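PDB 3IQE: F420-dependent methylenetetrahydromethanopterin dehydrogenase from Methanopyrus kandleri, which catalyses the reversible, coenzyme F420-dependent reduction of methenyl-tetrahydromethanopterin to methylene-tetrahydromethanopterin in methanogenesis from carbon dioxide. Local coordinates for residues V42-E47 against P75-P80; S217-F222 against V231-S236. One frame throughout, in Å; residues are numbered along the deposited sequence.

Interaction 1 of 2, residues V42-E47 against P75-P80. With F42 (coenzyme f420), chain H.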
loop_
_atom_site.group_PDB
_atom_site.type_symbol
_atom_site.label_atom_id
_atom_site.label_comp_id
_atom_site.label_asym_id
_atom_site.label_seq_id
_atom_site.Cartn_x
_atom_site.Cartn_y
_atom_site.Cartn_z
ATOM N N VAL A 42 -35.046 -1.781 4.540
ATOM C CA VAL A 42 -34.724 -1.305 3.197
ATOM C C VAL A 42 -35.908 -0.899 2.326
ATOM O O VAL A 42 -35.713 -0.266 1.305
ATOM C CB VAL A 42 -33.936 -2.354 2.396
ATOM C CG1 VAL A 42 -32.742 -2.818 3.187
ATOM C CG2 VAL A 42 -34.816 -3.534 2.015
ATOM N N LYS A 43 -37.124 -1.283 2.690
ATOM C CA LYS A 43 -38.266 -0.985 1.831
ATOM C C LYS A 43 -38.800 0.428 2.037
ATOM O O LYS A 43 -39.082 0.860 3.163
ATOM C CB LYS A 43 -39.374 -2.060 1.945
ATOM C CG LYS A 43 -38.947 -3.418 1.310
ATOM C CD LYS A 43 -40.088 -4.115 0.543
ATOM C CE LYS A 43 -39.898 -5.635 0.532
ATOM N NZ LYS A 43 -39.014 -6.132 -0.548
ATOM N N MET A 44 -38.930 1.138 0.920
ATOM C CA MET A 44 -39.318 2.534 0.924
ATOM C C MET A 44 -40.318 2.840 -0.189
ATOM O O MET A 44 -40.288 3.913 -0.784
ATOM C CB MET A 44 -38.089 3.410 0.749
ATOM C CG MET A 44 -37.343 3.154 -0.556
ATOM S SD MET A 44 -35.877 4.213 -0.647
ATOM C CE MET A 44 -36.652 5.746 -1.175
ATOM N N ASP A 45 -41.194 1.874 -0.455
ATOM C CA ASP A 45 -42.385 2.064 -1.277
ATOM C C ASP A 45 -43.423 2.859 -0.469
ATOM O O ASP A 45 -43.322 2.944 0.740
ATOM C CB ASP A 45 -42.957 0.691 -1.622
ATOM C CG ASP A 45 -43.283 -0.130 -0.373
ATOM O OD1 ASP A 45 -42.361 -0.729 0.245
ATOM O OD2 ASP A 45 -44.480 -0.168 -0.001
ATOM N N PRO A 46 -44.430 3.452 -1.134
ATOM C CA PRO A 46 -45.410 4.245 -0.377
ATOM C C PRO A 46 -46.138 3.503 0.759
ATOM O O PRO A 46 -46.418 4.107 1.784
ATOM C CB PRO A 46 -46.399 4.696 -1.455
ATOM C CG PRO A 46 -45.574 4.795 -2.683
ATOM C CD PRO A 46 -44.502 3.723 -2.578
ATOM N N GLU A 47 -46.432 2.217 0.589
ATOM C CA GLU A 47 -47.128 1.458 1.628
ATOM C C GLU A 47 -46.308 1.397 2.910
ATOM O O GLU A 47 -46.820 1.606 4.009
ATOM C CB GLU A 47 -47.382 0.018 1.181
ATOM C CG GLU A 47 -48.348 -0.125 0.019
ATOM C CD GLU A 47 -47.687 0.149 -1.323
ATOM O OE1 GLU A 47 -46.455 0.416 -1.359
ATOM O OE2 GLU A 47 -48.407 0.098 -2.345
ATOM N N PRO A 75 -35.469 11.866 -1.406
ATOM C CA PRO A 75 -36.694 12.508 -0.926
ATOM C C PRO A 75 -37.703 12.819 -2.038
ATOM O O PRO A 75 -38.833 13.201 -1.750
ATOM C CB PRO A 75 -36.192 13.813 -0.285
ATOM C CG PRO A 75 -34.749 13.641 -0.081
ATOM C CD PRO A 75 -34.276 12.659 -1.117
ATOM N N ALA A 76 -37.311 12.662 -3.300
ATOM C CA ALA A 76 -38.223 12.980 -4.404
ATOM C C ALA A 76 -39.043 11.767 -4.865
ATOM O O ALA A 76 -40.075 11.910 -5.541
ATOM C CB ALA A 76 -37.459 13.575 -5.579
ATOM N N ALA A 77 -38.586 10.581 -4.480
ATOM C CA ALA A 77 -39.295 9.349 -4.783
ATOM C C ALA A 77 -40.666 9.288 -4.119
ATOM O O ALA A 77 -40.930 9.969 -3.118
ATOM C CB ALA A 77 -38.468 8.150 -4.381
ATOM N N PRO A 78 -41.545 8.448 -4.679
ATOM C CA PRO A 78 -42.939 8.290 -4.312
ATOM C C PRO A 78 -43.214 8.082 -2.842
ATOM O O PRO A 78 -44.139 8.686 -2.293
ATOM C CB PRO A 78 -43.337 7.012 -5.061
ATOM C CG PRO A 78 -42.519 7.005 -6.226
ATOM C CD PRO A 78 -41.189 7.543 -5.785
ATOM N N GLY A 79 -42.446 7.180 -2.236
ATOM C CA GLY A 79 -42.616 6.806 -0.837
ATOM C C GLY A 79 -42.077 7.875 0.088
ATOM O O GLY A 79 -42.761 8.287 1.040
ATOM N N PRO A 80 -40.864 8.348 -0.187
ATOM C CA PRO A 80 -40.348 9.512 0.530
ATOM C C PRO A 80 -41.193 10.774 0.392
ATOM O O PRO A 80 -41.330 11.527 1.360
ATOM C CB PRO A 80 -38.941 9.691 -0.059
ATOM C CG PRO A 80 -38.535 8.304 -0.397
ATOM C CD PRO A 80 -39.806 7.687 -0.970
HETATM N N1 F42 H . -34.422 1.945 -3.250
HETATM C C2 F42 H . -34.999 1.258 -2.243
HETATM O O2 F42 H . -36.042 0.615 -2.469
HETATM N N3 F42 H . -34.281 0.962 -1.134
HETATM C C4 F42 H . -33.065 1.533 -0.923
HETATM O O4 F42 H . -32.562 1.484 0.220
HETATM C C4A F42 H . -32.522 2.345 -1.915
HETATM C C5 F42 H . -31.215 2.814 -1.901
HETATM C C5A F42 H . -30.999 4.039 -2.534
HETATM C C6 F42 H . -29.927 4.860 -2.207
HETATM C C7 F42 H . -29.757 6.077 -2.852
HETATM C C8 F42 H . -30.661 6.476 -3.831
HETATM O O8M F42 H . -30.509 7.671 -4.451
HETATM C C9 F42 H . -31.734 5.660 -4.161
HETATM C C9A F42 H . -31.900 4.449 -3.509
HETATM N N10 F42 H . -32.921 3.660 -3.823
HETATM C C10 F42 H . -33.329 2.702 -2.981
HETATM C "C1'" F42 H . -33.459 3.715 -5.183
HETATM C "C2'" F42 H . -34.664 4.642 -5.151
HETATM O "O2'" F42 H . -35.628 4.105 -4.239
HETATM C "C3'" F42 H . -35.273 4.799 -6.533
HETATM O "O3'" F42 H . -35.580 3.529 -7.107
HETATM C "C4'" F42 H . -34.327 5.490 -7.488
HETATM O "O4'" F42 H . -33.977 6.777 -6.980
HETATM C "C5'" F42 H . -35.002 5.648 -8.845
HETATM O "O5'" F42 H . -34.565 6.883 -9.393
HETATM P P F42 H . -35.576 7.962 -10.028
HETATM O O1P F42 H . -36.846 7.838 -9.209
HETATM O O2P F42 H . -34.849 9.281 -9.911
HETATM O O3P F42 H . -35.740 7.484 -11.455
#

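Interaction 2 of 2, residues S217-F222 against V231-S236. With H4M (5,10-dimethylene tetrahydromethanopterin), chain G.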
loop_
_atom_site.group_PDB
_atom_site.type_symbol
_atom_site.label_atom_id
_atom_site.label_comp_id
_atom_site.label_asym_id
_atom_site.label_seq_id
_atom_site.Cartn_x
_atom_site.Cartn_y
_atom_site.Cartn_z
ATOM N N SER A 217 -23.693 4.408 -10.885
ATOM C CA SER A 217 -24.716 3.468 -10.427
ATOM C C SER A 217 -26.012 3.695 -11.147
ATOM O O SER A 217 -26.695 2.760 -11.526
ATOM C CB SER A 217 -24.983 3.612 -8.915
ATOM O OG SER A 217 -23.862 3.153 -8.168
ATOM N N VAL A 218 -26.342 4.955 -11.351
ATOM C CA VAL A 218 -27.568 5.298 -12.013
ATOM C C VAL A 218 -27.601 4.816 -13.464
ATOM O O VAL A 218 -28.630 4.309 -13.906
ATOM C CB VAL A 218 -27.832 6.804 -11.929
ATOM C CG1 VAL A 218 -28.809 7.176 -12.993
ATOM C CG2 VAL A 218 -28.326 7.186 -10.489
ATOM N N GLU A 219 -26.480 4.941 -14.186
ATOM C CA GLU A 219 -26.372 4.446 -15.561
ATOM C C GLU A 219 -26.530 2.940 -15.608
ATOM O O GLU A 219 -27.309 2.418 -16.410
ATOM C CB GLU A 219 -25.056 4.830 -16.231
ATOM C CG GLU A 219 -24.935 4.285 -17.650
ATOM C CD GLU A 219 -23.586 4.548 -18.281
ATOM O OE1 GLU A 219 -22.780 5.259 -17.669
ATOM O OE2 GLU A 219 -23.336 4.054 -19.402
ATOM N N GLY A 220 -25.867 2.242 -14.704
ATOM C CA GLY A 220 -25.968 0.796 -14.631
ATOM C C GLY A 220 -27.292 0.208 -14.148
ATOM O O GLY A 220 -27.616 -0.920 -14.491
ATOM N N CYS A 221 -28.033 0.913 -13.308
ATOM C CA CYS A 221 -29.273 0.337 -12.785
ATOM C C CYS A 221 -30.510 0.767 -13.553
ATOM O O CYS A 221 -31.488 0.019 -13.626
ATOM C CB CYS A 221 -29.479 0.687 -11.330
ATOM S SG CYS A 221 -28.257 0.016 -10.234
ATOM N N PHE A 222 -30.479 1.974 -14.117
ATOM C CA PHE A 222 -31.684 2.546 -14.739
ATOM C C PHE A 222 -31.592 2.765 -16.226
ATOM O O PHE A 222 -32.628 2.798 -16.894
ATOM C CB PHE A 222 -32.004 3.873 -14.078
ATOM C CG PHE A 222 -32.344 3.734 -12.645
ATOM C CD1 PHE A 222 -33.404 2.938 -12.263
ATOM C CD2 PHE A 222 -31.590 4.358 -11.671
ATOM C CE1 PHE A 222 -33.730 2.792 -10.930
ATOM C CE2 PHE A 222 -31.911 4.214 -10.353
ATOM C CZ PHE A 222 -32.987 3.424 -9.982
ATOM N N VAL A 231 -23.498 -4.896 -15.701
ATOM C CA VAL A 231 -22.796 -5.521 -14.564
ATOM C C VAL A 231 -21.381 -4.931 -14.438
ATOM O O VAL A 231 -20.946 -4.479 -13.340
ATOM C CB VAL A 231 -22.757 -7.051 -14.743
ATOM C CG1 VAL A 231 -21.853 -7.680 -13.680
ATOM C CG2 VAL A 231 -24.082 -7.626 -14.605
ATOM N N PRO A 232 -20.627 -4.901 -15.561
ATOM C CA PRO A 232 -19.367 -4.182 -15.375
ATOM C C PRO A 232 -19.509 -2.738 -14.875
ATOM O O PRO A 232 -18.669 -2.261 -14.121
ATOM C CB PRO A 232 -18.739 -4.200 -16.786
ATOM C CG PRO A 232 -19.643 -5.109 -17.620
ATOM C CD PRO A 232 -20.578 -5.782 -16.736
ATOM N N ILE A 233 -20.532 -2.031 -15.342
ATOM C CA ILE A 233 -20.701 -0.623 -14.977
ATOM C C ILE A 233 -20.944 -0.438 -13.474
ATOM O O ILE A 233 -20.232 0.343 -12.809
ATOM C CB ILE A 233 -21.848 0.018 -15.813
ATOM C CG1 ILE A 233 -21.464 0.128 -17.280
ATOM C CG2 ILE A 233 -22.201 1.413 -15.336
ATOM C CD1 ILE A 233 -22.681 0.539 -18.197
ATOM N N VAL A 234 -21.862 -1.208 -12.913
ATOM C CA VAL A 234 -22.155 -1.107 -11.477
ATOM C C VAL A 234 -20.947 -1.554 -10.653
ATOM O O VAL A 234 -20.589 -0.936 -9.623
ATOM C CB VAL A 234 -23.425 -1.913 -11.070
ATOM C CG1 VAL A 234 -24.677 -1.327 -11.712
ATOM C CG2 VAL A 234 -23.276 -3.378 -11.379
ATOM N N ALA A 235 -20.269 -2.601 -11.105
ATOM C CA ALA A 235 -19.042 -3.014 -10.422
ATOM C C ALA A 235 -17.980 -1.908 -10.421
ATOM O O ALA A 235 -17.270 -1.752 -9.418
ATOM C CB ALA A 235 -18.488 -4.279 -11.037
ATOM N N SER A 236 -17.817 -1.166 -11.526
ATOM C CA SER A 236 -16.813 -0.074 -11.545
ATOM C C SER A 236 -17.151 0.997 -10.468
ATOM O O SER A 236 -16.283 1.583 -9.817
ATOM C CB SER A 236 -16.752 0.569 -12.922
ATOM O OG SER A 236 -17.952 1.300 -13.156
HETATM N N1 H4M G . -26.890 1.236 1.160
HETATM C C2 H4M G . -26.415 2.440 0.830
HETATM N NA2 H4M G . -25.559 3.106 1.654
HETATM N N3 H4M G . -26.779 3.002 -0.334
HETATM C C4 H4M G . -27.622 2.378 -1.196
HETATM O OH4 H4M G . -27.922 2.973 -2.250
HETATM C C4A H4M G . -28.141 1.147 -0.850
HETATM N N5 H4M G . -29.020 0.418 -1.638
HETATM C C6 H4M G . -29.952 -0.438 -0.918
HETATM C C7 H4M G . -29.100 -1.407 -0.092
HETATM C C7M H4M G . -29.934 -2.365 0.749
HETATM N N8 H4M G . -28.205 -0.635 0.753
HETATM C C8A H4M G . -27.763 0.584 0.370
HETATM C C9 H4M G . -30.812 -1.044 -2.044
HETATM C C9M H4M G . -32.198 -1.431 -1.542
HETATM C C10 H4M G . -29.780 0.921 -2.761
HETATM N N10 H4M G . -30.874 0.015 -3.061
HETATM C C11 H4M G . -32.586 -0.332 -6.902
HETATM C C12 H4M G . -32.688 -1.392 -6.018
HETATM C C13 H4M G . -32.121 -1.293 -4.729
HETATM C C14 H4M G . -31.444 -0.138 -4.348
HETATM C C15 H4M G . -31.364 0.916 -5.246
HETATM C C16 H4M G . -31.927 0.823 -6.516
HETATM C CX1 H4M G . -33.216 -0.381 -8.279
HETATM C CX2 H4M G . -32.645 -1.450 -9.175
HETATM C CX3 H4M G . -33.437 -1.483 -10.454
HETATM C CX4 H4M G . -32.595 -2.475 -11.194
HETATM C CX5 H4M G . -33.148 -3.726 -11.837
HETATM O OX2 H4M G . -31.299 -1.165 -9.575
HETATM O OX3 H4M G . -34.766 -1.904 -10.172
HETATM O OX4 H4M G . -31.231 -2.054 -11.438
HETATM O OX5 H4M G . -32.222 -4.802 -11.774
HETATM O O5J H4M G . -33.125 -9.355 -13.821
HETATM C C5J H4M G . -32.558 -8.281 -14.561
HETATM C C4J H4M G . -32.036 -7.182 -13.636
HETATM O O4J H4M G . -33.112 -6.349 -13.200
HETATM C C3J H4M G . -31.332 -7.667 -12.372
HETATM O O3J H4M G . -30.091 -6.976 -12.209
HETATM C C2J H4M G . -32.220 -7.228 -11.223
HETATM O O2J H4M G . -31.481 -6.924 -10.018
HETATM C C1J H4M G . -32.957 -6.027 -11.829
HETATM P PA H4M G . -34.167 -10.382 -14.505
HETATM O O1A H4M G . -33.379 -11.658 -14.732
HETATM O O2A H4M G . -35.238 -10.468 -13.428
HETATM O O3A H4M G . -34.587 -9.708 -15.799
#

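Interaction 1 of 2, residues V42-E47 against P75-P80
Met44 and Pro80 show how an apolar contact between two segments can form part of a cofactor pocket wall. The thioether chain crosses the proline ring at about a right angle, and its terminal CE lies 3.3 Å from Pro80 CG, tighter than usual for two carbons. A chi3 of -80° bends the methyl toward that ring, while SD rests 3.5 Å from C2 of coenzyme F420. Beside this, the backbones close in at Gly79, whose CA sits 3.7 Å from Met44 O; a beta carbon there would collide with that oxygen. The looser, solvent-facing side is at the exposed helix starts, where Pro46 CG meets Pro78 CB at 3.9 Å. Were Met44 an alanine, the loss of SD and CE would probably open a gap between Pro80 and C2 of the cofactor. Polar recognition falls to the backbone next door: N3 of F420 donates to Val42 O at 3.1 Å, with an angle of 155°, and Asn13 and Asn74 bind the cofactor as well. No hydrogen bond joins the two segments; the contact between them is van der Waals packing, while polar groups of each bond elsewhere, Val42 O to the cofactor and Asp45 OD2 to Cys48 N.

Interaction 2 of 2, residues S217-F222 against V231-S236
Gly220 and Val234 meet in an antiparallel helical hairpin, a motif in which two consecutive helices run back along each other; here Gly220, having no side chain, lets Val234 come close. The two segments run at 151° to each other, and their axes approach to 8.1 Å. Val234 CG1 lies against Gly220, 3.8 Å from its CA; a beta carbon on the glycine would collide with this methyl. Ile233 covers the next part of the groove. Its CG2 lies 3.8 Å from Gly220 N, while its other branch extends to place CD1 3.8 Å from Glu219 OE2.

Glu219 crosses Ile233 at about a right angle. Its CG is anti to the backbone N (chi1 179°) and the chain is extended beyond it, which carries the carboxylate past the isoleucine to a neighbouring copy of the protein, the third subunit, where Arg185 forms a salt bridge and Asn186 a hydrogen bond. The isoleucine methyl thus lies against the carboxylate, whose charge is matched across the subunit interface.

The same helix also meets the bound H4M (5,10-dimethylene tetrahydromethanopterin) along its polyol chain. Where the helix widens into a pi-type turn, Cys221 O approaches OX4 of H4M at 3.0 Å, and SG lies 3.3 Å from OX2 while also reaching Val234 CG1 at 4.1 Å. Phe222 CZ is 4.2 Å from CX1 of the ligand.

In the fold, helices 197-223 and 227-257 follow strand 180-183, outermost within this chain. Loop residues Met124 and Arg128, beyond strand 115-119, bond to Ser217 and Gly220 respectively. The outer side of helix 227-257 packs on Phe278 of the second subunit and on Met200, Val201 and Met204 of the third.

Interaction 1 and interaction 2 stand on two sides of one active site, their centres 22 Å apart and their nearest atoms about 9 Å apart, without direct touch. The ligands fill the interval. F420 lies against Met44 of 42-47 and also touches Phe222 of 217-222, while H4M meets Cys221 and Phe222 and reaches Val42. The side chain of Met44 is about 7 Å from H4M, and that of Cys221 about 8 Å from F420. Between these walls C5 of the deazaflavin, the hydride-carrying carbon of F420 chemistry, faces C10 of H4M, which bridges N5 and N10. Both contacts also touch the second subunit, consistent with an active site near the oligomer interfaces.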